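Local coordinates for protein NAD-dependent dehydrogenase (PDB 4Z0P) that reduces glyoxylate and hydroxypyruvate with NADPH as the hydride donor, as a member of the D-isomer specific 2-hydroxyacid dehydrogenase family, at residues G25-G29 / R30-D34; V70-G74 / A75-H79; H79-L83 / P84-D88; V92-V95 / D96-T100; Q110-L113 / H114-Q117. All coordinates share one frame; numbering follows the deposited sequence.

Interaction 1 of 5, residues G25-G29 / R30-D34; sequences GAFPG and REVID
Arg30 closes a type II beta turn that starts at Phe27: its N-H reaches back to Phe27 O at 3.1 Å, with an N-H...O angle of 153° and the donor tilted 28° from the carbonyl plane. Gly29, at the third position of the turn, has phi 86°, and a side chain there would be pressed against the carbonyl O of Pro28. The CB of Arg30 lies 3.6 Å from Phe27 O. Beyond it the chain runs extended from CG to NE and takes the guanidinium away from the turn, where NH1 bonds to Ser6 O and NH2 forms a salt bridge with Glu305. Glu31 turns its side chain away and pairs with Arg43. Val32 then comes back to Phe27: CG2, anti to its own carbonyl carbon, approaches the Phe27 ring obliquely, 3.8 Å from CD2, and the two side chains cross at about a right angle. The turn thus lies between helix 16-23 and strand 32-34, outermost in the five-stranded parallel sheet within this chain; Val32 also packs on Val10 of strand 8-12, while Phe27 rests on Val8 and on Phe294 and Val297 of helix 290-305.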
# COMPACT_ATOMS: atom_id res chain seq x y z
N GLY A 25 15.17 2.19 -31.52
CA GLY A 25 14.15 1.35 -32.15
C GLY A 25 12.73 1.89 -32.11
O GLY A 25 11.81 1.21 -32.55
N ALA A 26 12.52 3.12 -31.63
CA ALA A 26 11.19 3.71 -31.63
C ALA A 26 10.86 4.16 -33.05
O ALA A 26 11.76 4.52 -33.80
CB ALA A 26 11.11 4.89 -30.68
N PHE A 27 9.57 4.13 -33.39
CA PHE A 27 9.06 4.64 -34.67
C PHE A 27 9.86 4.14 -35.88
O PHE A 27 10.47 4.92 -36.60
CB PHE A 27 9.04 6.16 -34.62
CG PHE A 27 8.26 6.70 -33.45
CD1 PHE A 27 6.88 6.62 -33.44
CD2 PHE A 27 8.91 7.27 -32.37
CE1 PHE A 27 6.15 7.08 -32.35
CE2 PHE A 27 8.18 7.75 -31.29
CZ PHE A 27 6.80 7.65 -31.28
N PRO A 28 9.89 2.81 -36.08
CA PRO A 28 10.75 2.27 -37.14
C PRO A 28 10.36 2.84 -38.50
O PRO A 28 9.17 3.00 -38.78
CB PRO A 28 10.53 0.75 -37.04
CG PRO A 28 9.35 0.56 -36.17
CD PRO A 28 9.26 1.75 -35.28
N GLY A 29 11.35 3.21 -39.29
CA GLY A 29 11.12 3.77 -40.62
C GLY A 29 10.88 5.27 -40.66
O GLY A 29 10.72 5.82 -41.75
N ARG A 30 10.84 5.94 -39.50
CA ARG A 30 10.62 7.39 -39.41
C ARG A 30 11.79 8.04 -38.72
O ARG A 30 12.34 7.49 -37.78
CB ARG A 30 9.37 7.71 -38.58
CG ARG A 30 8.09 7.13 -39.10
CD ARG A 30 6.92 7.46 -38.21
NE ARG A 30 5.73 6.81 -38.73
CZ ARG A 30 4.95 7.28 -39.70
NH1 ARG A 30 5.18 8.45 -40.28
NH2 ARG A 30 3.90 6.58 -40.08
N GLU A 31 12.12 9.24 -39.16
CA GLU A 31 13.07 10.08 -38.45
C GLU A 31 12.40 10.53 -37.15
O GLU A 31 11.23 10.91 -37.17
CB GLU A 31 13.47 11.29 -39.28
CG GLU A 31 14.56 12.12 -38.61
CD GLU A 31 14.92 13.40 -39.35
OE1 GLU A 31 14.30 13.73 -40.39
OE2 GLU A 31 15.84 14.08 -38.85
N VAL A 32 13.12 10.45 -36.03
CA VAL A 32 12.63 10.90 -34.73
C VAL A 32 13.45 12.13 -34.40
O VAL A 32 14.67 12.09 -34.46
CB VAL A 32 12.79 9.82 -33.65
CG1 VAL A 32 12.28 10.33 -32.31
CG2 VAL A 32 12.04 8.57 -34.06
N ILE A 33 12.78 13.24 -34.10
CA ILE A 33 13.42 14.52 -33.86
C ILE A 33 13.16 14.86 -32.39
O ILE A 33 12.08 15.36 -32.05
CB ILE A 33 12.86 15.60 -34.81
CG1 ILE A 33 13.03 15.18 -36.27
CG2 ILE A 33 13.54 16.92 -34.57
CD1 ILE A 33 12.31 16.06 -37.26
N ASP A 34 14.15 14.58 -31.54
CA ASP A 34 14.05 14.82 -30.12
C ASP A 34 14.50 16.25 -29.84
O ASP A 34 15.70 16.57 -29.94
CB ASP A 34 14.92 13.84 -29.35
CG ASP A 34 14.85 14.02 -27.84
OD1 ASP A 34 14.12 14.89 -27.33
OD2 ASP A 34 15.57 13.25 -27.14

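Interaction 2 of 5, residues V70-G74 / A75-H79; sequences VFSGG and AGVDH. With OXD (oxalic acid), chain C; NDP (NADPH dihydro-nicotinamide-adenine-dinucleotide phosphate), chain H.
Ser72 and Val77 meet across the loop that carries the oxalate site, and the serine can be followed outward from its backbone. Its CB lies 3.9 Å from Val77 CG1, a methyl anti to the valine's own carbonyl carbon. With chi1 at -179° the hydroxyl stands opposite the backbone N, and Ser72 OG donates to Gly74 O at 3.0 Å, coming from above the carbonyl plane, 37° out of it. This bond bridges the bend of the chain just before the ligand. The same OG also makes a contact with Gly76 O, at 3.4 Å. The consecutive amides of Ala75 and Gly76 both turn to oxalate. Ala75 N donates to oxalate O3 at 2.9 Å. Gly76 N donates to oxalate O5 at 2.7 Å. Both N-H...O angles are near 150°, and one amide serves each oxygen of a single carboxylate. Gly74 CA is 3.1 Å from oxalate O3, and a side chain there would collide with it. Ala75 CB touches NADPH C6N, on the nicotinamide ring. His283 and Arg235 also hydrogen-bond to oxalate. Strand 69-72, which feeds this loop, lies between strands 50-54 and 91-92; Ser72 packs on Trp54 of the former and Val77 on Leu91 of the latter.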
# COMPACT_ATOMS: atom_id res chain seq x y z
N VAL A 70 -1.66 15.57 -32.59
CA VAL A 70 -0.86 15.91 -31.43
C VAL A 70 -1.08 14.85 -30.37
O VAL A 70 -2.21 14.49 -30.07
CB VAL A 70 -1.22 17.30 -30.91
CG1 VAL A 70 -0.34 17.68 -29.73
CG2 VAL A 70 -1.06 18.33 -32.01
N PHE A 71 0.01 14.33 -29.82
CA PHE A 71 -0.04 13.31 -28.78
C PHE A 71 0.48 13.88 -27.48
O PHE A 71 1.60 14.33 -27.44
CB PHE A 71 0.81 12.11 -29.16
CG PHE A 71 0.32 11.40 -30.38
CD1 PHE A 71 -0.65 10.42 -30.27
CD2 PHE A 71 0.80 11.72 -31.63
CE1 PHE A 71 -1.14 9.78 -31.39
CE2 PHE A 71 0.33 11.05 -32.77
CZ PHE A 71 -0.64 10.07 -32.62
N SER A 72 -0.34 13.87 -26.45
CA SER A 72 0.15 14.22 -25.11
C SER A 72 1.00 13.09 -24.54
O SER A 72 0.65 11.92 -24.63
CB SER A 72 -1.03 14.49 -24.16
OG SER A 72 -0.55 14.85 -22.87
N GLY A 73 2.09 13.45 -23.88
CA GLY A 73 2.87 12.49 -23.11
C GLY A 73 2.25 12.02 -21.80
O GLY A 73 2.80 11.10 -21.15
N GLY A 74 1.13 12.63 -21.41
CA GLY A 74 0.44 12.29 -20.17
C GLY A 74 -1.04 12.10 -20.41
O GLY A 74 -1.57 12.34 -21.51
N ALA A 75 -1.72 11.66 -19.36
CA ALA A 75 -3.18 11.50 -19.41
C ALA A 75 -3.90 12.82 -19.38
O ALA A 75 -5.01 12.92 -19.91
CB ALA A 75 -3.66 10.64 -18.26
N GLY A 76 -3.30 13.80 -18.72
CA GLY A 76 -3.89 15.12 -18.55
C GLY A 76 -3.47 16.01 -19.71
O GLY A 76 -2.37 15.87 -20.24
N VAL A 77 -4.38 16.87 -20.15
CA VAL A 77 -4.10 17.73 -21.28
C VAL A 77 -4.32 19.22 -20.97
O VAL A 77 -4.33 20.04 -21.91
CB VAL A 77 -4.93 17.35 -22.55
CG1 VAL A 77 -4.43 16.04 -23.14
CG2 VAL A 77 -6.43 17.31 -22.22
N ASP A 78 -4.52 19.56 -19.70
CA ASP A 78 -4.83 20.95 -19.34
C ASP A 78 -3.72 21.93 -19.74
O ASP A 78 -4.00 23.04 -20.17
CB ASP A 78 -5.16 21.10 -17.87
CG ASP A 78 -4.07 20.55 -16.96
OD1 ASP A 78 -3.80 19.32 -17.02
OD2 ASP A 78 -3.50 21.35 -16.20
N HIS A 79 -2.46 21.53 -19.66
CA HIS A 79 -1.38 22.37 -20.18
C HIS A 79 -1.28 22.44 -21.70
O HIS A 79 -1.19 23.53 -22.26
CB HIS A 79 -0.03 21.99 -19.54
CG HIS A 79 1.11 22.79 -20.07
ND1 HIS A 79 1.33 24.10 -19.68
CD2 HIS A 79 2.03 22.51 -21.02
CE1 HIS A 79 2.36 24.57 -20.35
NE2 HIS A 79 2.80 23.64 -21.17
C1 OXD C . -0.25 13.04 -16.56
C2 OXD C . 0.62 13.58 -15.53
O3 OXD C . 0.01 11.92 -17.08
O4 OXD C . 1.83 13.30 -15.53
O5 OXD C . -1.24 13.72 -16.91
O6 OXD C . 0.15 14.33 -14.66
PA NDP H . -10.62 10.27 -17.48
O1A NDP H . -11.00 11.28 -18.55
O2A NDP H . -10.66 8.83 -17.84
O5B NDP H . -11.61 10.52 -16.27
C5B NDP H . -11.98 11.80 -15.80
C4B NDP H . -13.11 11.63 -14.82
O4B NDP H . -13.35 12.91 -14.24
C3B NDP H . -14.43 11.19 -15.46
O3B NDP H . -15.07 10.31 -14.55
C2B NDP H . -15.20 12.48 -15.60
O2B NDP H . -16.60 12.35 -15.58
C1B NDP H . -14.74 13.18 -14.35
N9A NDP H . -15.00 14.63 -14.46
C8A NDP H . -14.44 15.55 -15.27
N7A NDP H . -14.92 16.76 -15.10
C5A NDP H . -15.85 16.61 -14.10
C6A NDP H . -16.73 17.51 -13.47
N6A NDP H . -16.76 18.83 -13.77
N1A NDP H . -17.55 17.03 -12.50
C2A NDP H . -17.51 15.73 -12.20
N3A NDP H . -16.73 14.78 -12.74
C4A NDP H . -15.90 15.30 -13.69
O3 NDP H . -9.17 10.77 -16.97
PN NDP H . -8.10 9.77 -16.27
O1N NDP H . -8.77 8.95 -15.21
O2N NDP H . -7.29 9.08 -17.31
O5D NDP H . -7.13 10.87 -15.66
C5D NDP H . -7.63 11.75 -14.67
C4D NDP H . -6.63 12.86 -14.39
O4D NDP H . -5.55 12.37 -13.59
C3D NDP H . -5.92 13.46 -15.59
O3D NDP H . -6.76 14.42 -16.26
C2D NDP H . -4.66 14.11 -15.03
O2D NDP H . -4.91 15.48 -14.68
C1D NDP H . -4.46 13.28 -13.73
N1N NDP H . -3.21 12.53 -13.72
C2N NDP H . -2.22 12.81 -12.78
C3N NDP H . -1.05 12.11 -12.74
C7N NDP H . -0.04 12.27 -11.65
O7N NDP H . 1.11 11.81 -11.84
N7N NDP H . -0.35 12.91 -10.54
C4N NDP H . -0.79 11.07 -13.77
C5N NDP H . -1.89 10.86 -14.74
C6N NDP H . -3.02 11.54 -14.69
P2B NDP H . -17.40 11.76 -16.84
O1X NDP H . -17.07 10.29 -16.82
O2X NDP H . -18.84 12.05 -16.46
O3X NDP H . -16.91 12.48 -18.04

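Interaction 3 of 5, residues H79-L83 / P84-D88; sequences HVLTL and PGLPD
His79 O is gripped twice by Thr82, from OG1 at 2.7 Å and from the backbone N at 2.9 Å; the hydroxyl arrives in the carbonyl plane, on a lone pair. The bonds belong to a short run with helical backbone angles, residues 79-82, which is followed by a type II beta turn from Leu83 to Leu86, and Leu86 folds back over that run. The turn is closed by Leu86 N, which donates to Leu83 O at 3.1 Å with an N-H...O angle of 146°, and Gly85 takes the positive phi of its third position. Leu86 has CG anti to the backbone N (chi1 179°), which sends the isobutyl end back across the turn: CD1 meets Val80 CG2 at 4.0 Å, the two side chains crossing at about a right angle, while CD2 faces Leu81. Were Leu86 cut back to an alanine, Val80 CG2 and Leu81 CD2 would probably lose their partner methyls, and the turn would be less firmly seated on the 79-82 run. Phe61 of helix 60-63 packs on both Leu83 and Leu86, and Leu91 of strand 91-92 touches Val80 and Leu81. At the far end of Leu86, CD2 sits 4.0 Å from Leu81 CD2 and 3.8 Å from Val80 O.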
# COMPACT_ATOMS: atom_id res chain seq x y z
N HIS A 79 -2.46 21.53 -19.66
CA HIS A 79 -1.38 22.37 -20.18
C HIS A 79 -1.28 22.44 -21.70
O HIS A 79 -1.19 23.53 -22.26
CB HIS A 79 -0.03 21.99 -19.54
CG HIS A 79 1.11 22.79 -20.07
ND1 HIS A 79 1.33 24.10 -19.68
CD2 HIS A 79 2.03 22.51 -21.02
CE1 HIS A 79 2.36 24.57 -20.35
NE2 HIS A 79 2.80 23.64 -21.17
N VAL A 80 -1.34 21.29 -22.42
CA VAL A 80 -1.17 21.33 -23.87
C VAL A 80 -2.29 22.14 -24.53
O VAL A 80 -2.06 22.78 -25.52
CB VAL A 80 -1.02 19.93 -24.55
CG1 VAL A 80 -2.27 19.13 -24.49
CG2 VAL A 80 -0.61 20.04 -26.00
N LEU A 81 -3.47 22.11 -23.90
CA LEU A 81 -4.60 22.90 -24.45
C LEU A 81 -4.34 24.39 -24.43
O LEU A 81 -4.98 25.11 -25.18
CB LEU A 81 -5.91 22.59 -23.70
CG LEU A 81 -6.49 21.19 -23.97
CD1 LEU A 81 -7.64 20.93 -23.01
CD2 LEU A 81 -7.00 21.07 -25.41
N THR A 82 -3.41 24.83 -23.58
CA THR A 82 -3.08 26.26 -23.48
C THR A 82 -1.96 26.71 -24.39
O THR A 82 -1.69 27.90 -24.49
CB THR A 82 -2.67 26.66 -22.05
OG1 THR A 82 -1.38 26.12 -21.72
CG2 THR A 82 -3.72 26.19 -21.03
N LEU A 83 -1.29 25.76 -25.04
CA LEU A 83 -0.12 26.12 -25.85
C LEU A 83 -0.51 26.96 -27.04
O LEU A 83 -1.48 26.66 -27.77
CB LEU A 83 0.69 24.89 -26.26
CG LEU A 83 1.37 24.15 -25.13
CD1 LEU A 83 1.78 22.78 -25.62
CD2 LEU A 83 2.55 24.93 -24.58
N PRO A 84 0.22 28.09 -27.26
CA PRO A 84 -0.16 28.93 -28.34
C PRO A 84 -0.06 28.20 -29.69
O PRO A 84 0.86 27.37 -29.90
CB PRO A 84 0.83 30.12 -28.27
CG PRO A 84 1.71 29.86 -27.12
CD PRO A 84 1.47 28.51 -26.60
N GLY A 85 -1.05 28.44 -30.51
CA GLY A 85 -1.15 27.87 -31.83
C GLY A 85 -1.49 26.39 -31.86
O GLY A 85 -1.35 25.77 -32.90
N LEU A 86 -2.00 25.83 -30.76
CA LEU A 86 -2.41 24.41 -30.76
C LEU A 86 -3.30 24.16 -31.97
O LEU A 86 -4.30 24.84 -32.16
CB LEU A 86 -3.10 24.00 -29.45
CG LEU A 86 -3.58 22.52 -29.40
CD1 LEU A 86 -2.46 21.55 -29.15
CD2 LEU A 86 -4.64 22.37 -28.32
N PRO A 87 -2.91 23.22 -32.85
CA PRO A 87 -3.65 23.09 -34.09
C PRO A 87 -5.02 22.47 -33.93
O PRO A 87 -5.26 21.71 -33.00
CB PRO A 87 -2.74 22.22 -34.97
CG PRO A 87 -1.95 21.44 -34.00
CD PRO A 87 -1.68 22.40 -32.88
N ASP A 88 -5.90 22.81 -34.86
CA ASP A 88 -7.27 22.31 -34.90
C ASP A 88 -7.30 20.91 -35.52
O ASP A 88 -7.86 20.69 -36.59
CB ASP A 88 -8.12 23.33 -35.68
CG ASP A 88 -9.60 23.04 -35.67
OD1 ASP A 88 -10.09 22.35 -34.76
OD2 ASP A 88 -10.30 23.52 -36.59

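Interaction 4 of 5, residues V92-V95 / D96-T100; sequences VRFV and DRTLT. With NDP (NADPH dihydro-nicotinamide-adenine-dinucleotide phosphate), chain H.
Phe94 and Asp96 both set their first side-chain bond opposite the backbone N (chi1 -172° and -168°), which brings the Phe94 ring obliquely against Asp96 CB, with Phe94 CE1 3.5 Å from Asp96 CB and the ring and carboxylate planes 15° apart. Phe94 CD2 also meets Leu99 CD2, at 4.0 Å. Asp96 is the N-cap of helix 97-115. Its OD2 takes two bonds from Thr98, the capping one from N at 3.0 Å and one from OG1 at 2.7 Å; these donors approach from opposite faces of the carboxylate plane, which fixes the carboxylate's rotation. Asp96 OD1 accepts from a water at 2.6 Å that also donates to Val95 O. A leucine in place of Asp96 would probably leave Thr98 N at the helix start without its acceptor and free the Thr98 hydroxyl to turn.

Just upstream, Arg93 reaches the cofactor with a chain extended from CG to NE. NH1 and NH2 both donate to NADPH O2N, which lies in the guanidinium plane at its edge; the bond from Arg93 NH1 to NADPH O2N is the shorter at 2.8 Å, and NH1 also bonds to Ala75 O. NADPH O1A lies over one face, toward the rim, and Val95 CG2 over the centre of the opposite face, so the guanidinium is flanked on both faces. Residues 92-100 lead from strand 91-92, outermost in its sheet within this chain, into helix 97-115: Phe94 packs on Leu293 of helix 290-305, and Arg93 and Thr100 on Val150 of helix 150-161.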
# COMPACT_ATOMS: atom_id res chain seq x y z
N VAL A 92 -4.60 13.54 -28.83
CA VAL A 92 -4.72 12.20 -28.28
C VAL A 92 -4.02 12.17 -26.94
O VAL A 92 -2.83 12.48 -26.87
CB VAL A 92 -4.07 11.15 -29.21
CG1 VAL A 92 -4.06 9.76 -28.57
CG2 VAL A 92 -4.80 11.10 -30.55
N ARG A 93 -4.73 11.78 -25.87
CA ARG A 93 -4.10 11.70 -24.54
C ARG A 93 -3.50 10.32 -24.32
O ARG A 93 -3.82 9.36 -25.01
CB ARG A 93 -5.11 12.07 -23.43
CG ARG A 93 -6.12 10.98 -23.11
CD ARG A 93 -7.33 11.54 -22.38
NE ARG A 93 -8.13 10.47 -21.80
CZ ARG A 93 -7.94 9.96 -20.58
NH1 ARG A 93 -6.98 10.40 -19.78
NH2 ARG A 93 -8.72 8.99 -20.18
N PHE A 94 -2.62 10.19 -23.32
CA PHE A 94 -2.01 8.90 -23.00
C PHE A 94 -2.89 8.10 -22.04
O PHE A 94 -3.24 8.57 -20.96
CB PHE A 94 -0.63 9.13 -22.38
CG PHE A 94 0.22 7.89 -22.17
CD1 PHE A 94 0.24 6.83 -23.07
CD2 PHE A 94 1.04 7.81 -21.04
CE1 PHE A 94 1.04 5.72 -22.85
CE2 PHE A 94 1.85 6.70 -20.83
CZ PHE A 94 1.84 5.66 -21.73
N VAL A 95 -3.29 6.92 -22.49
CA VAL A 95 -4.04 5.98 -21.69
C VAL A 95 -3.33 4.65 -21.91
O VAL A 95 -3.14 4.25 -23.05
CB VAL A 95 -5.50 5.87 -22.18
CG1 VAL A 95 -6.25 4.77 -21.44
CG2 VAL A 95 -6.22 7.20 -21.96
N ASP A 96 -2.92 3.97 -20.84
CA ASP A 96 -2.13 2.75 -21.00
C ASP A 96 -2.13 2.01 -19.68
O ASP A 96 -2.14 2.64 -18.61
CB ASP A 96 -0.68 3.10 -21.34
CG ASP A 96 0.13 1.89 -21.79
OD1 ASP A 96 -0.04 1.51 -22.96
OD2 ASP A 96 0.92 1.33 -20.99
N ARG A 97 -2.07 0.68 -19.75
CA ARG A 97 -2.02 -0.15 -18.55
C ARG A 97 -0.89 0.26 -17.62
O ARG A 97 -1.04 0.19 -16.41
CB ARG A 97 -1.82 -1.63 -18.94
CG ARG A 97 -1.59 -2.58 -17.78
N THR A 98 0.25 0.68 -18.18
CA THR A 98 1.40 1.07 -17.32
C THR A 98 1.08 2.31 -16.48
O THR A 98 1.41 2.38 -15.29
CB THR A 98 2.69 1.36 -18.13
OG1 THR A 98 2.46 2.44 -19.05
CG2 THR A 98 3.16 0.10 -18.85
N LEU A 99 0.38 3.27 -17.09
CA LEU A 99 0.05 4.50 -16.35
C LEU A 99 -0.99 4.21 -15.27
O LEU A 99 -0.86 4.61 -14.10
CB LEU A 99 -0.45 5.57 -17.34
CG LEU A 99 -0.56 6.98 -16.76
CD1 LEU A 99 0.78 7.59 -16.48
CD2 LEU A 99 -1.28 7.85 -17.80
N THR A 100 -2.01 3.45 -15.64
CA THR A 100 -3.08 3.11 -14.72
C THR A 100 -2.57 2.34 -13.53
O THR A 100 -2.95 2.63 -12.38
CB THR A 100 -4.15 2.30 -15.46
OG1 THR A 100 -4.58 3.05 -16.60
CG2 THR A 100 -5.34 2.03 -14.58
PA NDP H . -10.62 10.27 -17.48
O1A NDP H . -11.00 11.28 -18.55
O2A NDP H . -10.66 8.83 -17.84
O5B NDP H . -11.61 10.52 -16.27
C5B NDP H . -11.98 11.80 -15.80
C4B NDP H . -13.11 11.63 -14.82
O4B NDP H . -13.35 12.91 -14.24
C3B NDP H . -14.43 11.19 -15.46
O3B NDP H . -15.07 10.31 -14.55
C2B NDP H . -15.20 12.48 -15.60
O2B NDP H . -16.60 12.35 -15.58
C1B NDP H . -14.74 13.18 -14.35
N9A NDP H . -15.00 14.63 -14.46
C8A NDP H . -14.44 15.55 -15.27
N7A NDP H . -14.92 16.76 -15.10
C5A NDP H . -15.85 16.61 -14.10
C6A NDP H . -16.73 17.51 -13.47
N6A NDP H . -16.76 18.83 -13.77
N1A NDP H . -17.55 17.03 -12.50
C2A NDP H . -17.51 15.73 -12.20
N3A NDP H . -16.73 14.78 -12.74
C4A NDP H . -15.90 15.30 -13.69
O3 NDP H . -9.17 10.77 -16.97
PN NDP H . -8.10 9.77 -16.27
O1N NDP H . -8.77 8.95 -15.21
O2N NDP H . -7.29 9.08 -17.31
O5D NDP H . -7.13 10.87 -15.66
C5D NDP H . -7.63 11.75 -14.67
C4D NDP H . -6.63 12.86 -14.39
O4D NDP H . -5.55 12.37 -13.59
C3D NDP H . -5.92 13.46 -15.59
O3D NDP H . -6.76 14.42 -16.26
C2D NDP H . -4.66 14.11 -15.03
O2D NDP H . -4.91 15.48 -14.68
C1D NDP H . -4.46 13.28 -13.73
N1N NDP H . -3.21 12.53 -13.72
C2N NDP H . -2.22 12.81 -12.78
C3N NDP H . -1.05 12.11 -12.74
C7N NDP H . -0.04 12.27 -11.65
O7N NDP H . 1.11 11.81 -11.84
N7N NDP H . -0.35 12.91 -10.54
C4N NDP H . -0.79 11.07 -13.77
C5N NDP H . -1.89 10.86 -14.74
C6N NDP H . -3.02 11.54 -14.69
P2B NDP H . -17.40 11.76 -16.84
O1X NDP H . -17.07 10.29 -16.82
O2X NDP H . -18.84 12.05 -16.46
O3X NDP H . -16.91 12.48 -18.04
O HOH W 1 -1.79 2.41 -24.73

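Interaction 5 of 5, residues Q110-L113 / H114-Q117; sequences QCLL and HLRQ
This is the C-terminal end of helix 97-115, where three successive i to i+4 backbone bonds lead into a Schellman motif. His114 N bonds to Gln110 O at 3.0 Å, Leu115 N to Cys111 O, and Arg116 N to Leu112 O at 2.8 Å, with N-H...O angles from 159° to 168°. The termination shows in Gln117, the C-prime residue with phi 56°: its N turns back to His114 O at 3.3 Å, and the N of His118 to Leu113 O. Side chains follow the helical spacing. The imidazole of His114, with CG anti to its carbonyl carbon, swings back along the helix so that CD2 lies 3.1 Å from Gln110 O, approached obliquely to the ring. Its NE2 and the OE1 of Gln110 both bond to Ser257 OG, a shared partner that fixes the two side chains one turn apart. On another side, Leu112 CD2 and Leu115 CD2 touch at 4.3 Å. Arg116 bends at chi2 and chi3, and its guanidinium forms a salt bridge with Glu105 of the second subunit; Leu113 packs on Leu113 of the second subunit. Within the chain, Gln110 and Cys111 pack on Ile231 of strand 229-232, and Gln110 and Leu113 on Tyr279 of strand 278-280.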
# COMPACT_ATOMS: atom_id res chain seq x y z
N GLN A 110 -1.11 5.60 -0.39
CA GLN A 110 -1.59 6.68 0.48
C GLN A 110 -2.69 6.18 1.41
O GLN A 110 -2.72 6.52 2.59
CB GLN A 110 -2.15 7.86 -0.30
CG GLN A 110 -1.23 8.44 -1.35
CD GLN A 110 0.20 8.57 -0.91
OE1 GLN A 110 0.50 9.12 0.16
NE2 GLN A 110 1.11 8.07 -1.74
N CYS A 111 -3.64 5.43 0.86
CA CYS A 111 -4.73 4.93 1.71
C CYS A 111 -4.18 4.03 2.84
O CYS A 111 -4.68 4.09 3.96
CB CYS A 111 -5.79 4.20 0.89
SG CYS A 111 -6.71 5.36 -0.19
N LEU A 112 -3.17 3.21 2.55
CA LEU A 112 -2.57 2.39 3.59
C LEU A 112 -1.75 3.19 4.59
O LEU A 112 -1.86 2.93 5.82
CB LEU A 112 -1.74 1.25 2.99
CG LEU A 112 -2.54 0.19 2.23
CD1 LEU A 112 -1.61 -0.76 1.49
CD2 LEU A 112 -3.51 -0.57 3.13
N LEU A 113 -0.99 4.17 4.12
CA LEU A 113 -0.21 5.03 5.02
C LEU A 113 -1.12 5.72 6.03
O LEU A 113 -0.81 5.78 7.22
CB LEU A 113 0.57 6.08 4.23
CG LEU A 113 1.84 5.64 3.48
CD1 LEU A 113 2.29 6.79 2.59
CD2 LEU A 113 2.91 5.31 4.49
N HIS A 114 -2.25 6.24 5.56
CA HIS A 114 -3.21 6.89 6.46
C HIS A 114 -3.95 5.88 7.35
O HIS A 114 -4.04 6.07 8.57
CB HIS A 114 -4.14 7.79 5.68
CG HIS A 114 -3.45 8.99 5.12
ND1 HIS A 114 -3.02 10.05 5.89
CD2 HIS A 114 -3.10 9.28 3.85
CE1 HIS A 114 -2.44 10.95 5.12
NE2 HIS A 114 -2.48 10.51 3.88
N LEU A 115 -4.42 4.78 6.78
CA LEU A 115 -5.12 3.75 7.56
C LEU A 115 -4.25 3.23 8.67
O LEU A 115 -4.70 3.09 9.82
CB LEU A 115 -5.52 2.58 6.68
CG LEU A 115 -6.12 1.34 7.38
CD1 LEU A 115 -7.49 1.68 7.97
CD2 LEU A 115 -6.16 0.16 6.42
N ARG A 116 -3.02 2.90 8.32
CA ARG A 116 -2.11 2.22 9.24
C ARG A 116 -1.27 3.19 10.10
O ARG A 116 -0.33 2.79 10.77
CB ARG A 116 -1.24 1.23 8.48
CG ARG A 116 -2.02 0.11 7.77
CD ARG A 116 -2.92 -0.74 8.67
NE ARG A 116 -2.07 -1.47 9.59
CZ ARG A 116 -1.90 -2.79 9.63
NH1 ARG A 116 -2.62 -3.61 8.89
NH2 ARG A 116 -1.00 -3.29 10.47
N GLN A 117 -1.66 4.45 10.14
CA GLN A 117 -1.15 5.43 11.12
C GLN A 117 0.37 5.51 11.03
O GLN A 117 1.09 5.60 12.03
CB GLN A 117 -1.60 5.06 12.53
CG GLN A 117 -3.10 4.91 12.62
CD GLN A 117 -3.58 4.56 14.00
OE1 GLN A 117 -3.79 5.44 14.84
NE2 GLN A 117 -3.75 3.27 14.25

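How the interactions relate
Interactions 2 and 4 converge on bound NADPH and are directly joined: Val70 O to Val92 N and Ser72 N to Val92 O, both 2.9 Å, are probable hydrogen bonds pairing strands 69-72 and 91-92, and Ala75 CB packs on Phe94 O at 3.4 Å. Their centres are 10 Å apart. Interaction 3 continues from interaction 2 through the shared His79, and Pro87 CG returns to Val70 CG2 at 3.8 Å; the Val80 side chain of interaction 3 is about 9 Å from oxalate. Interaction 1 lies on the same sheet as interaction 2, with centres 20 Å apart, away from the annotated sites. Helix 97-115 connects interaction 4 to interaction 5, whose centres are 26 Å apart.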